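Local atomic coordinates of lactococcal phage P2 ORF15 (Lactococcus phage p2, PDB entry 2WZP), a protein that probably serves as the distal tail (Dit) protein of the phage baseplate, building the hub at the end of the tail. Residues K45-F56 against E102-D113. Sequence-based numbering, arbitrary orientation.
Sequences KVWDVTNGKVRF and ENYQLMKDFVND
Strands 46-48 and 54-56 meet helix 102-113 with axes 10.8 and 10.2 Å away at closest approach, strand 46-48 at 129° to the helix and strand 54-56 at 60°. Within the Dit N-terminal domain these are, within this chain, the two outermost strands of an antiparallel sheet, joined by the short loop 49-53, where Asp48 OD2 accepts from the backbone N of Thr50 in an Asx turn, and the helix lies across the sheet.

Phe110 is the helix's main contribution to the core between them. Its CG lies anti to the backbone N, which carries the ring in between both strands. Its edge is directed at the face of the five-membered ring of Trp47 in a T-shaped pair, and Phe110 CD1 lies 3.4 Å from Trp47 CD2. Val54 CG1 sits over the centre of one Phe110 face, a CH-pi contact, while Phe56 CZ approaches the far rim at 3.6 Å from Phe110 CZ. Phe110 also touches Leu93 and Ile156 of other strands of the sheet. One turn earlier, Leu106 packs its CB against Val54 CG2 and spreads both methyls over Lys53 CB.

Salt bridges flank the apolar patch. Lys53 NZ meets Glu102 OE2 at 2.8 Å on the syn side of the carboxylate, whose OE1 accepts from the backbone N of Glu98. Towards the other end, the extended chain of Lys45 brings NZ to Asp113, and a water links the same ammonium to Asp109 OD2. Asp113 OD2 is thus gripped twice: Lys45 NZ, at 2.9 Å, takes its syn lone pair, and Trp47 NE1, at 3.0 Å, its anti lone pair. This oxygen lies in the indole plane, which should help fix the rotation of the Trp47 ring, although the N-H...O angle is a bent 145°.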
ATOM      1  N   LYS M  45     -36.469 -20.130 -19.712  1.00 28.88           N
ATOM      2  CA  LYS M  45     -36.520 -18.685 -19.433  1.00 27.77           C
ATOM      3  C   LYS M  45     -35.119 -18.147 -19.729  1.00 29.99           C
ATOM      4  O   LYS M  45     -34.130 -18.703 -19.250  1.00 29.72           O
ATOM      5  CB  LYS M  45     -36.963 -18.369 -17.998  1.00 29.87           C
ATOM      6  CG  LYS M  45     -37.142 -16.871 -17.740  1.00 35.85           C
ATOM      7  CD  LYS M  45     -37.820 -16.585 -16.407  1.00 32.26           C
ATOM      8  CE  LYS M  45     -37.821 -15.100 -16.081  1.00 37.36           C
ATOM      9  NZ  LYS M  45     -38.370 -14.818 -14.710  1.00 44.22           N
ATOM     10  N   VAL M  46     -35.039 -17.124 -20.585  1.00 25.46           N
ATOM     11  CA  VAL M  46     -33.780 -16.542 -21.036  1.00 24.71           C
ATOM     12  C   VAL M  46     -33.598 -15.153 -20.493  1.00 33.48           C
ATOM     13  O   VAL M  46     -34.433 -14.275 -20.713  1.00 37.21           O
ATOM     14  CB  VAL M  46     -33.616 -16.571 -22.586  1.00 27.53           C
ATOM     15  CG1 VAL M  46     -32.195 -16.182 -22.998  1.00 27.22           C
ATOM     16  CG2 VAL M  46     -33.990 -17.936 -23.172  1.00 26.51           C
ATOM     17  N   TRP M  47     -32.479 -14.937 -19.813  1.00 30.21           N
ATOM     18  CA  TRP M  47     -32.121 -13.639 -19.293  1.00 29.28           C
ATOM     19  C   TRP M  47     -31.068 -13.119 -20.217  1.00 33.35           C
ATOM     20  O   TRP M  47     -30.048 -13.778 -20.349  1.00 33.26           O
ATOM     21  CB  TRP M  47     -31.543 -13.790 -17.888  1.00 27.97           C
ATOM     22  CG  TRP M  47     -32.584 -14.044 -16.847  1.00 28.75           C
ATOM     23  CD1 TRP M  47     -33.093 -15.252 -16.474  1.00 31.44           C
ATOM     24  CD2 TRP M  47     -33.273 -13.054 -16.068  1.00 28.43           C
ATOM     25  NE1 TRP M  47     -34.035 -15.081 -15.490  1.00 31.00           N
ATOM     26  CE2 TRP M  47     -34.168 -13.742 -15.219  1.00 32.46           C
ATOM     27  CE3 TRP M  47     -33.198 -11.648 -15.984  1.00 29.32           C
ATOM     28  CZ2 TRP M  47     -34.990 -13.073 -14.296  1.00 31.69           C
ATOM     29  CZ3 TRP M  47     -34.013 -10.985 -15.071  1.00 30.82           C
ATOM     30  CH2 TRP M  47     -34.888 -11.694 -14.232  1.00 31.60           C
ATOM     31  N   ASP M  48     -31.309 -11.983 -20.909  1.00 31.15           N
ATOM     32  CA  ASP M  48     -30.273 -11.393 -21.774  1.00 30.85           C
ATOM     33  C   ASP M  48     -29.306 -10.630 -20.857  1.00 33.49           C
ATOM     34  O   ASP M  48     -29.597  -9.493 -20.467  1.00 33.48           O
ATOM     35  CB  ASP M  48     -30.860 -10.449 -22.841  1.00 32.11           C
ATOM     36  CG  ASP M  48     -29.847  -9.950 -23.867  1.00 39.86           C
ATOM     37  OD1 ASP M  48     -30.262  -9.593 -24.986  1.00 42.08           O
ATOM     38  OD2 ASP M  48     -28.644  -9.942 -23.561  1.00 43.83           O
ATOM     39  N   VAL M  49     -28.160 -11.244 -20.525  1.00 26.97           N
ATOM     40  CA  VAL M  49     -27.205 -10.594 -19.624  1.00 25.59           C
ATOM     41  C   VAL M  49     -26.181  -9.661 -20.303  1.00 29.35           C
ATOM     42  O   VAL M  49     -25.126  -9.341 -19.756  1.00 28.75           O
ATOM     43  CB  VAL M  49     -26.662 -11.517 -18.493  1.00 27.84           C
ATOM     44  CG1 VAL M  49     -27.825 -12.070 -17.650  1.00 26.91           C
ATOM     45  CG2 VAL M  49     -25.795 -12.639 -19.050  1.00 26.96           C
ATOM     46  N   THR M  50     -26.548  -9.180 -21.489  1.00 27.80           N
ATOM     47  CA  THR M  50     -25.752  -8.242 -22.274  1.00 28.52           C
ATOM     48  C   THR M  50     -26.577  -6.971 -22.501  1.00 34.86           C
ATOM     49  O   THR M  50     -26.055  -5.870 -22.342  1.00 36.11           O
ATOM     50  CB  THR M  50     -25.259  -8.915 -23.574  1.00 30.94           C
ATOM     51  OG1 THR M  50     -24.468 -10.042 -23.221  1.00 30.34           O
ATOM     52  CG2 THR M  50     -24.409  -8.005 -24.414  1.00 25.28           C
ATOM     53  N   ASN M  51     -27.874  -7.134 -22.811  1.00 31.39           N
ATOM     54  CA  ASN M  51     -28.787  -6.041 -23.136  1.00 30.82           C
ATOM     55  C   ASN M  51     -30.004  -5.868 -22.224  1.00 35.84           C
ATOM     56  O   ASN M  51     -30.730  -4.885 -22.384  1.00 37.19           O
ATOM     57  CB  ASN M  51     -29.246  -6.176 -24.587  1.00 27.02           C
ATOM     58  CG  ASN M  51     -28.115  -6.383 -25.557  1.00 43.02           C
ATOM     59  OD1 ASN M  51     -27.222  -5.539 -25.715  1.00 39.33           O
ATOM     60  ND2 ASN M  51     -28.110  -7.544 -26.187  1.00 30.93           N
ATOM     61  N   GLY M  52     -30.257  -6.822 -21.330  1.00 30.51           N
ATOM     62  CA  GLY M  52     -31.408  -6.780 -20.436  1.00 29.88           C
ATOM     63  C   GLY M  52     -31.256  -5.893 -19.221  1.00 35.77           C
ATOM     64  O   GLY M  52     -30.316  -5.097 -19.127  1.00 37.03           O
ATOM     65  N   LYS M  53     -32.178  -6.044 -18.266  1.00 31.53           N
ATOM     66  CA  LYS M  53     -32.214  -5.250 -17.040  1.00 31.00           C
ATOM     67  C   LYS M  53     -31.264  -5.790 -15.982  1.00 32.62           C
ATOM     68  O   LYS M  53     -30.940  -5.097 -15.021  1.00 31.14           O
ATOM     69  CB  LYS M  53     -33.650  -5.118 -16.519  1.00 33.31           C
ATOM     70  CG  LYS M  53     -34.590  -4.462 -17.532  1.00 38.35           C
ATOM     71  CD  LYS M  53     -35.142  -3.130 -17.054  1.00 41.63           C
ATOM     72  CE  LYS M  53     -36.432  -2.829 -17.765  1.00 50.12           C
ATOM     73  NZ  LYS M  53     -37.181  -1.738 -17.093  1.00 70.26           N
ATOM     74  N   VAL M  54     -30.824  -7.038 -16.173  1.00 28.74           N
ATOM     75  CA  VAL M  54     -29.840  -7.729 -15.351  1.00 27.67           C
ATOM     76  C   VAL M  54     -28.704  -8.044 -16.336  1.00 31.72           C
ATOM     77  O   VAL M  54     -28.946  -8.735 -17.335  1.00 30.66           O
ATOM     78  CB  VAL M  54     -30.421  -9.010 -14.700  1.00 31.45           C
ATOM     79  CG1 VAL M  54     -29.311  -9.870 -14.106  1.00 31.81           C
ATOM     80  CG2 VAL M  54     -31.437  -8.666 -13.628  1.00 31.24           C
ATOM     81  N   ARG M  55     -27.480  -7.514 -16.074  1.00 28.66           N
ATOM     82  CA  ARG M  55     -26.301  -7.719 -16.934  1.00 27.41           C
ATOM     83  C   ARG M  55     -25.072  -8.276 -16.229  1.00 31.26           C
ATOM     84  O   ARG M  55     -24.860  -8.021 -15.040  1.00 30.56           O
ATOM     85  CB  ARG M  55     -25.928  -6.416 -17.642  1.00 24.38           C
ATOM     86  CG  ARG M  55     -27.035  -5.887 -18.518  1.00 25.92           C
ATOM     87  CD  ARG M  55     -26.594  -4.700 -19.311  1.00 28.75           C
ATOM     88  NE  ARG M  55     -27.754  -3.913 -19.709  1.00 42.04           N
ATOM     89  CZ  ARG M  55     -27.679  -2.755 -20.347  1.00 57.75           C
ATOM     90  NH1 ARG M  55     -26.500  -2.253 -20.688  1.00 51.31           N
ATOM     91  NH2 ARG M  55     -28.783  -2.101 -20.674  1.00 47.34           N
ATOM     92  N   PHE M  56     -24.235  -8.998 -16.999  1.00 29.12           N
ATOM     93  CA  PHE M  56     -22.956  -9.561 -16.556  1.00 29.30           C
ATOM     94  C   PHE M  56     -21.863  -8.795 -17.259  1.00 36.76           C
ATOM     95  O   PHE M  56     -21.951  -8.558 -18.470  1.00 37.30           O
ATOM     96  CB  PHE M  56     -22.819 -11.034 -16.953  1.00 30.55           C
ATOM     97  CG  PHE M  56     -23.532 -12.086 -16.142  1.00 31.93           C
ATOM     98  CD1 PHE M  56     -24.320 -11.737 -15.036  1.00 33.96           C
ATOM     99  CD2 PHE M  56     -23.425 -13.429 -16.481  1.00 33.47           C
ATOM    100  CE1 PHE M  56     -25.001 -12.710 -14.309  1.00 34.36           C
ATOM    101  CE2 PHE M  56     -24.095 -14.406 -15.742  1.00 36.51           C
ATOM    102  CZ  PHE M  56     -24.884 -14.037 -14.668  1.00 34.60           C
ATOM    103  N   GLU M 102     -38.374  -2.164  -8.729  1.00 29.75           N
ATOM    104  CA  GLU M 102     -37.927  -2.927  -9.898  1.00 29.47           C
ATOM    105  C   GLU M 102     -36.575  -3.614  -9.686  1.00 33.89           C
ATOM    106  O   GLU M 102     -36.438  -4.772 -10.052  1.00 36.37           O
ATOM    107  CB  GLU M 102     -37.916  -2.090 -11.177  1.00 30.62           C
ATOM    108  CG  GLU M 102     -37.665  -2.956 -12.398  1.00 38.19           C
ATOM    109  CD  GLU M 102     -37.742  -2.341 -13.777  1.00 45.64           C
ATOM    110  OE1 GLU M 102     -37.681  -1.096 -13.906  1.00 35.48           O
ATOM    111  OE2 GLU M 102     -37.845  -3.131 -14.741  1.00 39.85           O
ATOM    112  N   ASN M 103     -35.608  -2.932  -9.056  1.00 28.51           N
ATOM    113  CA  ASN M 103     -34.274  -3.483  -8.791  1.00 27.59           C
ATOM    114  C   ASN M 103     -34.260  -4.608  -7.770  1.00 31.89           C
ATOM    115  O   ASN M 103     -33.522  -5.565  -7.942  1.00 32.55           O
ATOM    116  CB  ASN M 103     -33.266  -2.382  -8.473  1.00 22.18           C
ATOM    117  CG  ASN M 103     -32.809  -1.657  -9.705  1.00 39.05           C
ATOM    118  OD1 ASN M 103     -32.312  -2.256 -10.666  1.00 35.00           O
ATOM    119  ND2 ASN M 103     -33.015  -0.359  -9.731  1.00 28.84           N
ATOM    120  N   TYR M 104     -35.100  -4.525  -6.742  1.00 29.56           N
ATOM    121  CA  TYR M 104     -35.244  -5.593  -5.756  1.00 29.49           C
ATOM    122  C   TYR M 104     -35.870  -6.811  -6.437  1.00 35.82           C
ATOM    123  O   TYR M 104     -35.376  -7.925  -6.257  1.00 37.21           O
ATOM    124  CB  TYR M 104     -36.122  -5.128  -4.595  1.00 29.91           C
ATOM    125  CG  TYR M 104     -35.361  -4.410  -3.498  1.00 32.00           C
ATOM    126  CD1 TYR M 104     -34.310  -5.032  -2.829  1.00 33.67           C
ATOM    127  CD2 TYR M 104     -35.734  -3.138  -3.082  1.00 33.21           C
ATOM    128  CE1 TYR M 104     -33.623  -4.388  -1.805  1.00 33.50           C
ATOM    129  CE2 TYR M 104     -35.043  -2.475  -2.068  1.00 34.34           C
ATOM    130  CZ  TYR M 104     -33.999  -3.114  -1.423  1.00 42.35           C
ATOM    131  OH  TYR M 104     -33.326  -2.474  -0.415  1.00 46.02           O
ATOM    132  N   GLN M 105     -36.899  -6.580  -7.280  1.00 31.80           N
ATOM    133  CA  GLN M 105     -37.604  -7.599  -8.046  1.00 31.72           C
ATOM    134  C   GLN M 105     -36.668  -8.323  -9.023  1.00 35.70           C
ATOM    135  O   GLN M 105     -36.688  -9.554  -9.075  1.00 36.57           O
ATOM    136  CB  GLN M 105     -38.800  -6.988  -8.788  1.00 33.05           C
ATOM    137  CG  GLN M 105     -39.786  -8.027  -9.319  1.00 39.99           C
ATOM    138  CD  GLN M 105     -40.547  -8.661  -8.195  1.00 44.36           C
ATOM    139  OE1 GLN M 105     -41.410  -8.034  -7.596  1.00 37.45           O
ATOM    140  NE2 GLN M 105     -40.254  -9.919  -7.890  1.00 28.77           N
ATOM    141  N   LEU M 106     -35.845  -7.565  -9.776  1.00 30.12           N
ATOM    142  CA  LEU M 106     -34.873  -8.112 -10.733  1.00 28.82           C
ATOM    143  C   LEU M 106     -33.843  -9.017 -10.055  1.00 33.49           C
ATOM    144  O   LEU M 106     -33.622 -10.111 -10.554  1.00 35.42           O
ATOM    145  CB  LEU M 106     -34.170  -6.992 -11.507  1.00 27.96           C
ATOM    146  CG  LEU M 106     -35.022  -6.236 -12.531  1.00 30.15           C
ATOM    147  CD1 LEU M 106     -34.368  -4.900 -12.854  1.00 29.78           C
ATOM    148  CD2 LEU M 106     -35.280  -7.083 -13.781  1.00 25.95           C
ATOM    149  N   MET M 107     -33.249  -8.588  -8.918  1.00 28.02           N
ATOM    150  CA  MET M 107     -32.302  -9.377  -8.147  1.00 28.36           C
ATOM    151  C   MET M 107     -32.939 -10.670  -7.668  1.00 30.90           C
ATOM    152  O   MET M 107     -32.388 -11.737  -7.896  1.00 30.04           O
ATOM    153  CB  MET M 107     -31.800  -8.591  -6.925  1.00 31.87           C
ATOM    154  CG  MET M 107     -30.450  -7.947  -7.133  1.00 37.19           C
ATOM    155  SD  MET M 107     -29.101  -9.066  -7.606  1.00 42.43           S
ATOM    156  CE  MET M 107     -28.360  -9.369  -6.019  1.00 39.14           C
ATOM    157  N   LYS M 108     -34.097 -10.568  -6.985  1.00 27.82           N
ATOM    158  CA  LYS M 108     -34.867 -11.682  -6.429  1.00 26.52           C
ATOM    159  C   LYS M 108     -35.238 -12.697  -7.511  1.00 31.81           C
ATOM    160  O   LYS M 108     -35.031 -13.895  -7.313  1.00 32.26           O
ATOM    161  CB  LYS M 108     -36.123 -11.151  -5.730  1.00 27.36           C
ATOM    162  CG  LYS M 108     -36.823 -12.167  -4.855  1.00 22.03           C
ATOM    163  CD  LYS M 108     -38.039 -11.558  -4.181  1.00 27.74           C
ATOM    164  CE  LYS M 108     -38.948 -12.614  -3.585  1.00 39.49           C
ATOM    165  NZ  LYS M 108     -39.569 -13.484  -4.626  1.00 49.64           N
ATOM    166  N   ASP M 109     -35.751 -12.231  -8.663  1.00 27.99           N
ATOM    167  CA  ASP M 109     -36.149 -13.126  -9.747  1.00 27.88           C
ATOM    168  C   ASP M 109     -34.983 -13.797 -10.423  1.00 31.78           C
ATOM    169  O   ASP M 109     -35.045 -15.000 -10.654  1.00 33.03           O
ATOM    170  CB  ASP M 109     -37.042 -12.410 -10.772  1.00 30.40           C
ATOM    171  CG  ASP M 109     -38.424 -12.001 -10.280  1.00 36.54           C
ATOM    172  OD1 ASP M 109     -38.772 -12.328  -9.100  1.00 34.59           O
ATOM    173  OD2 ASP M 109     -39.158 -11.378 -11.060  1.00 39.21           O
ATOM    174  N   PHE M 110     -33.917 -13.048 -10.733  1.00 27.54           N
ATOM    175  CA  PHE M 110     -32.740 -13.604 -11.381  1.00 26.78           C
ATOM    176  C   PHE M 110     -32.080 -14.696 -10.559  1.00 30.87           C
ATOM    177  O   PHE M 110     -31.815 -15.775 -11.083  1.00 32.45           O
ATOM    178  CB  PHE M 110     -31.732 -12.504 -11.694  1.00 28.61           C
ATOM    179  CG  PHE M 110     -30.553 -12.980 -12.500  1.00 30.32           C
ATOM    180  CD1 PHE M 110     -30.710 -13.369 -13.822  1.00 32.89           C
ATOM    181  CD2 PHE M 110     -29.285 -13.035 -11.937  1.00 32.73           C
ATOM    182  CE1 PHE M 110     -29.628 -13.816 -14.566  1.00 33.80           C
ATOM    183  CE2 PHE M 110     -28.198 -13.480 -12.685  1.00 35.72           C
ATOM    184  CZ  PHE M 110     -28.376 -13.857 -13.996  1.00 33.70           C
ATOM    185  N   VAL M 111     -31.804 -14.413  -9.280  1.00 26.62           N
ATOM    186  CA  VAL M 111     -31.122 -15.340  -8.379  1.00 25.57           C
ATOM    187  C   VAL M 111     -31.975 -16.574  -8.102  1.00 32.76           C
ATOM    188  O   VAL M 111     -31.460 -17.695  -8.226  1.00 33.24           O
ATOM    189  CB  VAL M 111     -30.554 -14.653  -7.104  1.00 26.41           C
ATOM    190  CG1 VAL M 111     -29.885 -15.661  -6.176  1.00 25.28           C
ATOM    191  CG2 VAL M 111     -29.581 -13.533  -7.470  1.00 25.39           C
ATOM    192  N   ASN M 112     -33.284 -16.383  -7.811  1.00 30.21           N
ATOM    193  CA  ASN M 112     -34.174 -17.521  -7.545  1.00 29.95           C
ATOM    194  C   ASN M 112     -34.455 -18.352  -8.758  1.00 34.02           C
ATOM    195  O   ASN M 112     -34.757 -19.531  -8.601  1.00 36.86           O
ATOM    196  CB  ASN M 112     -35.443 -17.146  -6.785  1.00 29.22           C
ATOM    197  CG  ASN M 112     -35.191 -16.719  -5.361  1.00 44.63           C
ATOM    198  OD1 ASN M 112     -34.702 -17.470  -4.518  1.00 44.59           O
ATOM    199  ND2 ASN M 112     -35.521 -15.499  -5.054  1.00 37.97           N
ATOM    200  N   ASP M 113     -34.314 -17.778  -9.962  1.00 27.90           N
ATOM    201  CA  ASP M 113     -34.466 -18.516 -11.211  1.00 27.04           C
ATOM    202  C   ASP M 113     -33.302 -19.459 -11.380  1.00 31.41           C
ATOM    203  O   ASP M 113     -33.506 -20.581 -11.825  1.00 32.19           O
ATOM    204  CB  ASP M 113     -34.549 -17.569 -12.411  1.00 28.67           C
ATOM    205  CG  ASP M 113     -35.934 -17.037 -12.710  1.00 38.70           C
ATOM    206  OD1 ASP M 113     -36.881 -17.344 -11.932  1.00 41.59           O
ATOM    207  OD2 ASP M 113     -36.066 -16.269 -13.678  1.00 40.26           O
TER
HETATM  208  O   HOH W   1     -38.814 -12.123 -14.100  1.00 60.69           O